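Kinetochore protein Mis16 (PDB 4XYH) recognises histone H4 and, independently, the CENP-A-specific chaperone Scm3, and probably acts within the Mis18 complex at centromeres. Local coordinates at residues H324-Y329 with S344-R349; G379-R384 with L398-D403. One frame throughout, in Å; residues are numbered along the deposited sequence.

Contact 1 of 2, residues H324-Y329 with S344-R349; sequences HEDEVY and SSTDRR
Ser344 meets Tyr329 through the backbone: its O takes the Tyr329 N-H over 2.8 Å, nearly straight (175°). One residue on, Ser345 and Val328 form an antiparallel non-hydrogen-bonded pair with both side chains on one face of the sheet. Ser345 CB rests over one face of the His324 imidazole, 3.5 Å from its centroid, a CH-pi contact. Its OG, turned anti to the backbone N (chi1 172°), donates a hydrogen bond to Glu327 O at 2.7 Å from above the carbonyl plane and accepts one from Asp347 N, which makes an ST turn. Thr346 N arrives at that Glu327 O from another direction, nearly in line with the carbonyl, so two donors grip it. Thr346 CG2 packs against the Asp326 carboxylate. Asp347 gathers three donors: OD2 accepts from His324 ND1 on its syn side and Glu325 N on its anti side, each at 2.9 Å and both from one face. OD2 lies only 5° from the imidazole plane, while OD1 takes Arg349 N in an Asx turn. With His324 NE2 bonded to Thr343 OG1, both ring nitrogens have partners, fixing the ring's rotation. Replacing Asp347 with an alanine is likely to leave His324 ND1 and the N-H groups of Glu325 and Arg349 without their acceptor, letting the turn shift. Arg349 sends its guanidinium away to a salt bridge with Glu29 of helix 19-40. A loop histidine bonded to a turn aspartate and a second-strand threonine is the His-Asp-Ser/Thr part of the WD40 hydrogen-bond network. The contact closes the open end of the hairpin of strands 328-333 and 340-345, with Ser344 against strand 385-390 on one flank and Val328 backbone-bonded to Ser301 on the other.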
loop_
_atom_site.group_PDB
_atom_site.type_symbol
_atom_site.label_atom_id
_atom_site.label_comp_id
_atom_site.label_asym_id
_atom_site.label_seq_id
_atom_site.Cartn_x
_atom_site.Cartn_y
_atom_site.Cartn_z
ATOM N N HIS A 324 -13.245 -2.676 -12.176
ATOM C CA HIS A 324 -13.572 -1.691 -11.154
ATOM C C HIS A 324 -14.510 -0.620 -11.718
ATOM O O HIS A 324 -14.506 -0.331 -12.907
ATOM C CB HIS A 324 -12.313 -1.043 -10.587
ATOM C CG HIS A 324 -11.624 -1.863 -9.539
ATOM N ND1 HIS A 324 -12.237 -2.248 -8.366
ATOM C CD2 HIS A 324 -10.356 -2.341 -9.472
ATOM C CE1 HIS A 324 -11.383 -2.936 -7.627
ATOM N NE2 HIS A 324 -10.236 -3.006 -8.277
ATOM N N GLU A 325 -15.301 -0.028 -10.833
ATOM C CA GLU A 325 -16.365 0.882 -11.223
ATOM C C GLU A 325 -16.016 2.330 -10.925
ATOM O O GLU A 325 -16.812 3.226 -11.185
ATOM C CB GLU A 325 -17.652 0.507 -10.492
ATOM C CG GLU A 325 -18.157 -0.890 -10.806
ATOM C CD GLU A 325 -18.994 -0.928 -12.065
ATOM O OE1 GLU A 325 -20.205 -1.220 -11.939
ATOM O OE2 GLU A 325 -18.449 -0.660 -13.168
ATOM N N ASP A 326 -14.827 2.550 -10.377
ATOM C CA ASP A 326 -14.398 3.877 -9.947
ATOM C C ASP A 326 -12.865 3.894 -9.919
ATOM O O ASP A 326 -12.228 2.905 -10.318
ATOM C CB ASP A 326 -14.983 4.194 -8.577
ATOM C CG ASP A 326 -15.351 5.657 -8.411
ATOM O OD1 ASP A 326 -14.711 6.530 -9.034
ATOM O OD2 ASP A 326 -16.287 5.930 -7.635
ATOM N N GLU A 327 -12.280 5.001 -9.462
ATOM C CA GLU A 327 -10.832 5.113 -9.336
ATOM C C GLU A 327 -10.214 3.897 -8.672
ATOM O O GLU A 327 -10.683 3.434 -7.620
ATOM C CB GLU A 327 -10.441 6.345 -8.524
ATOM C CG GLU A 327 -10.797 7.657 -9.160
ATOM C CD GLU A 327 -10.032 8.826 -8.551
ATOM O OE1 GLU A 327 -8.806 8.683 -8.281
ATOM O OE2 GLU A 327 -10.667 9.887 -8.353
ATOM N N VAL A 328 -9.158 3.384 -9.289
ATOM C CA VAL A 328 -8.359 2.356 -8.649
ATOM C C VAL A 328 -7.212 3.036 -7.921
ATOM O O VAL A 328 -6.549 3.929 -8.468
ATOM C CB VAL A 328 -7.836 1.333 -9.653
ATOM C CG1 VAL A 328 -7.186 0.144 -8.910
ATOM C CG2 VAL A 328 -8.984 0.856 -10.536
ATOM N N TYR A 329 -6.994 2.612 -6.680
ATOM C CA TYR A 329 -6.021 3.244 -5.801
ATOM C C TYR A 329 -4.814 2.336 -5.516
ATOM O O TYR A 329 -3.694 2.647 -5.881
ATOM C CB TYR A 329 -6.707 3.649 -4.495
ATOM C CG TYR A 329 -5.868 4.517 -3.581
ATOM C CD1 TYR A 329 -5.430 5.774 -3.994
ATOM C CD2 TYR A 329 -5.537 4.096 -2.283
ATOM C CE1 TYR A 329 -4.663 6.582 -3.149
ATOM C CE2 TYR A 329 -4.771 4.904 -1.422
ATOM C CZ TYR A 329 -4.337 6.146 -1.861
ATOM O OH TYR A 329 -3.574 6.962 -1.033
ATOM N N SER A 344 -7.583 -2.212 -5.270
ATOM C CA SER A 344 -8.615 -1.644 -4.414
ATOM C C SER A 344 -9.117 -0.371 -5.064
ATOM O O SER A 344 -8.370 0.314 -5.769
ATOM C CB SER A 344 -8.087 -1.340 -3.010
ATOM O OG SER A 344 -7.483 -0.049 -2.954
ATOM N N SER A 345 -10.369 -0.040 -4.799
ATOM C CA SER A 345 -11.001 1.039 -5.521
ATOM C C SER A 345 -11.977 1.836 -4.660
ATOM O O SER A 345 -12.418 1.392 -3.598
ATOM C CB SER A 345 -11.715 0.472 -6.752
ATOM O OG SER A 345 -12.498 1.452 -7.399
ATOM N N THR A 346 -12.297 3.030 -5.137
ATOM C CA THR A 346 -13.338 3.856 -4.550
ATOM C C THR A 346 -14.712 3.174 -4.686
ATOM O O THR A 346 -15.646 3.486 -3.949
ATOM C CB THR A 346 -13.342 5.250 -5.213
ATOM O OG1 THR A 346 -12.078 5.875 -4.965
ATOM C CG2 THR A 346 -14.442 6.138 -4.647
ATOM N N ASP A 347 -14.821 2.210 -5.600
ATOM C CA ASP A 347 -16.066 1.448 -5.746
ATOM C C ASP A 347 -16.303 0.510 -4.570
ATOM O O ASP A 347 -17.267 -0.249 -4.578
ATOM C CB ASP A 347 -16.088 0.650 -7.065
ATOM C CG ASP A 347 -15.077 -0.509 -7.099
ATOM O OD1 ASP A 347 -14.448 -0.857 -6.068
ATOM O OD2 ASP A 347 -14.923 -1.087 -8.196
ATOM N N ARG A 348 -15.398 0.563 -3.587
ATOM C CA ARG A 348 -15.502 -0.158 -2.310
ATOM C C ARG A 348 -15.175 -1.648 -2.433
ATOM O O ARG A 348 -15.401 -2.413 -1.500
ATOM C CB ARG A 348 -16.901 0.011 -1.685
ATOM C CG ARG A 348 -17.397 1.460 -1.545
ATOM C CD ARG A 348 -18.815 1.500 -0.971
ATOM N NE ARG A 348 -19.735 0.699 -1.780
ATOM C CZ ARG A 348 -20.398 1.163 -2.839
ATOM N NH1 ARG A 348 -20.253 2.419 -3.204
ATOM N NH2 ARG A 348 -21.203 0.369 -3.535
ATOM N N ARG A 349 -14.621 -2.054 -3.574
ATOM C CA ARG A 349 -14.283 -3.458 -3.802
ATOM C C ARG A 349 -12.773 -3.704 -3.786
ATOM O O ARG A 349 -11.971 -2.824 -4.131
ATOM C CB ARG A 349 -14.859 -3.938 -5.139
ATOM C CG ARG A 349 -16.358 -3.758 -5.285
ATOM C CD ARG A 349 -17.121 -4.726 -4.387
ATOM N NE ARG A 349 -18.560 -4.486 -4.436
ATOM C CZ ARG A 349 -19.265 -3.915 -3.459
ATOM N NH1 ARG A 349 -18.676 -3.529 -2.320
ATOM N NH2 ARG A 349 -20.567 -3.737 -3.623
#

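Contact 2 of 2, residues G379-R384 with L398-D403; sequences GGHTNR and LASLAD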
loop_
_atom_site.group_PDB
_atom_site.type_symbol
_atom_site.label_atom_id
_atom_site.label_comp_id
_atom_site.label_asym_id
_atom_site.label_seq_id
_atom_site.Cartn_x
_atom_site.Cartn_y
_atom_site.Cartn_z
ATOM N N GLY A 379 -16.196 -8.025 -1.276
ATOM C CA GLY A 379 -17.233 -7.025 -1.097
ATOM C C GLY A 379 -17.514 -6.647 0.354
ATOM O O GLY A 379 -18.557 -6.071 0.662
ATOM N N GLY A 380 -16.574 -6.944 1.248
ATOM C CA GLY A 380 -16.771 -6.696 2.668
ATOM C C GLY A 380 -16.654 -5.258 3.158
ATOM O O GLY A 380 -17.064 -4.952 4.279
ATOM N N HIS A 381 -16.097 -4.363 2.348
ATOM C CA HIS A 381 -15.975 -2.971 2.782
ATOM C C HIS A 381 -17.167 -2.147 2.334
ATOM O O HIS A 381 -17.671 -2.310 1.228
ATOM C CB HIS A 381 -14.674 -2.351 2.272
ATOM C CG HIS A 381 -13.457 -2.892 2.948
ATOM N ND1 HIS A 381 -13.166 -2.627 4.272
ATOM C CD2 HIS A 381 -12.471 -3.704 2.501
ATOM C CE1 HIS A 381 -12.043 -3.240 4.603
ATOM N NE2 HIS A 381 -11.594 -3.898 3.547
ATOM N N THR A 382 -17.614 -1.262 3.219
ATOM C CA THR A 382 -18.796 -0.432 2.975
ATOM C C THR A 382 -18.369 1.002 2.686
ATOM O O THR A 382 -19.164 1.936 2.759
ATOM C CB THR A 382 -19.738 -0.450 4.180
ATOM O OG1 THR A 382 -18.944 -0.338 5.362
ATOM C CG2 THR A 382 -20.515 -1.777 4.243
ATOM N N ASN A 383 -17.091 1.163 2.375
ATOM C CA ASN A 383 -16.552 2.458 2.016
ATOM C C ASN A 383 -15.290 2.297 1.210
ATOM O O ASN A 383 -14.789 1.185 1.045
ATOM C CB ASN A 383 -16.257 3.298 3.256
ATOM C CG ASN A 383 -17.054 4.572 3.278
ATOM O OD1 ASN A 383 -16.822 5.474 2.471
ATOM N ND2 ASN A 383 -18.017 4.648 4.185
ATOM N N ARG A 384 -14.793 3.420 0.712
ATOM C CA ARG A 384 -13.578 3.461 -0.073
ATOM C C ARG A 384 -12.443 2.748 0.644
ATOM O O ARG A 384 -12.239 2.932 1.841
ATOM C CB ARG A 384 -13.186 4.906 -0.354
ATOM C CG ARG A 384 -11.850 5.030 -1.032
ATOM C CD ARG A 384 -11.290 6.425 -0.927
ATOM N NE ARG A 384 -9.919 6.455 -1.413
ATOM C CZ ARG A 384 -8.853 6.534 -0.629
ATOM N NH1 ARG A 384 -9.000 6.600 0.695
ATOM N NH2 ARG A 384 -7.640 6.551 -1.174
ATOM N N LEU A 398 -5.074 -11.618 3.382
ATOM C CA LEU A 398 -4.931 -10.194 3.092
ATOM C C LEU A 398 -5.479 -9.346 4.216
ATOM O O LEU A 398 -6.399 -9.754 4.926
ATOM C CB LEU A 398 -5.630 -9.824 1.780
ATOM C CG LEU A 398 -4.932 -10.485 0.589
ATOM C CD1 LEU A 398 -5.595 -11.821 0.211
ATOM C CD2 LEU A 398 -4.839 -9.577 -0.593
ATOM N N ALA A 399 -4.896 -8.170 4.378
ATOM C CA ALA A 399 -5.449 -7.154 5.241
ATOM C C ALA A 399 -5.879 -5.984 4.363
ATOM O O ALA A 399 -5.160 -5.610 3.429
ATOM C CB ALA A 399 -4.419 -6.707 6.293
ATOM N N SER A 400 -7.045 -5.411 4.649
ATOM C CA SER A 400 -7.499 -4.229 3.918
ATOM C C SER A 400 -8.225 -3.257 4.841
ATOM O O SER A 400 -8.895 -3.666 5.789
ATOM C CB SER A 400 -8.401 -4.626 2.736
ATOM O OG SER A 400 -9.442 -5.513 3.130
ATOM N N LEU A 401 -8.064 -1.974 4.547
ATOM C CA LEU A 401 -8.623 -0.870 5.331
ATOM C C LEU A 401 -9.562 -0.036 4.497
ATOM O O LEU A 401 -9.313 0.180 3.312
ATOM C CB LEU A 401 -7.528 0.064 5.841
ATOM C CG LEU A 401 -6.564 -0.327 6.940
ATOM C CD1 LEU A 401 -5.441 0.690 6.907
ATOM C CD2 LEU A 401 -7.295 -0.308 8.269
ATOM N N ALA A 402 -10.612 0.475 5.127
ATOM C CA ALA A 402 -11.520 1.380 4.443
ATOM C C ALA A 402 -11.702 2.640 5.279
ATOM O O ALA A 402 -11.317 2.665 6.450
ATOM C CB ALA A 402 -12.859 0.700 4.165
ATOM N N ASP A 403 -12.295 3.669 4.673
ATOM C CA ASP A 403 -12.423 5.006 5.280
ATOM C C ASP A 403 -13.326 5.071 6.504
ATOM O O ASP A 403 -13.302 6.048 7.233
ATOM C CB ASP A 403 -12.934 6.013 4.242
ATOM C CG ASP A 403 -11.863 6.398 3.237
ATOM O OD1 ASP A 403 -10.670 6.224 3.569
ATOM O OD2 ASP A 403 -12.195 6.870 2.122
#
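Ser400 OG is gripped twice, by His381 NE2 at 2.7 Å and by the indole NE1 of Trp410. The first bond is nearly straight (168°), and OG sits at the edge of the imidazole, in its plane. OG reaches this place from between the backbone N and the carbonyl carbon. Farther round the same ring, ND1 lies 3.3 Å from Ala402 CB, so the imidazole spans two alternate residues of strand 398-402. At the strand's end Asp403 N donates to Arg384 O over 2.9 Å, and Ala402 CA adds a CA-H...O contact to that oxygen. The Arg384 side chain runs extended past the Asp403 carboxylate, with CD 3.2 Å from OD2. Its NH1 makes a salt bridge to OD1, but the hydrogen bond within it is weak: 3.3 Å long and bent to 130°. The guanidinium meets the carboxylate at its edge, their planes 26° apart. Linked histidine, serine and tryptophan side chains, with the histidine in the loop before a blade's first strand, the serine on its second and the tryptophan on its third, are the His-Ser-Trp part of the tetrad characteristic of WD40 beta-propellers.

In the fold
Contacts 1 and 2 occupy equivalent places in successive propeller blades: each ties the loop leading into a blade's first strand to the end of its second. Both are partly buried, with a buried histidine in each and partly exposed charged side chains beside it. Both histidines use NE2 on a second-strand hydroxyl; the difference lies at ND1, bonded to the Asp347 carboxylate in contact 1 but lying against Ala402 CB in contact 2. Contact 1 thus gathers backbone N-H groups and a histidine on one turn carboxylate, whereas contact 2 adds a weak salt bridge at its strand end. Their centres are 11 Å apart and they touch directly: Tyr329 and Arg384 form a cation-pi pair, and the Arg348 chain packs on the backbone of 381-383, joining the two blades.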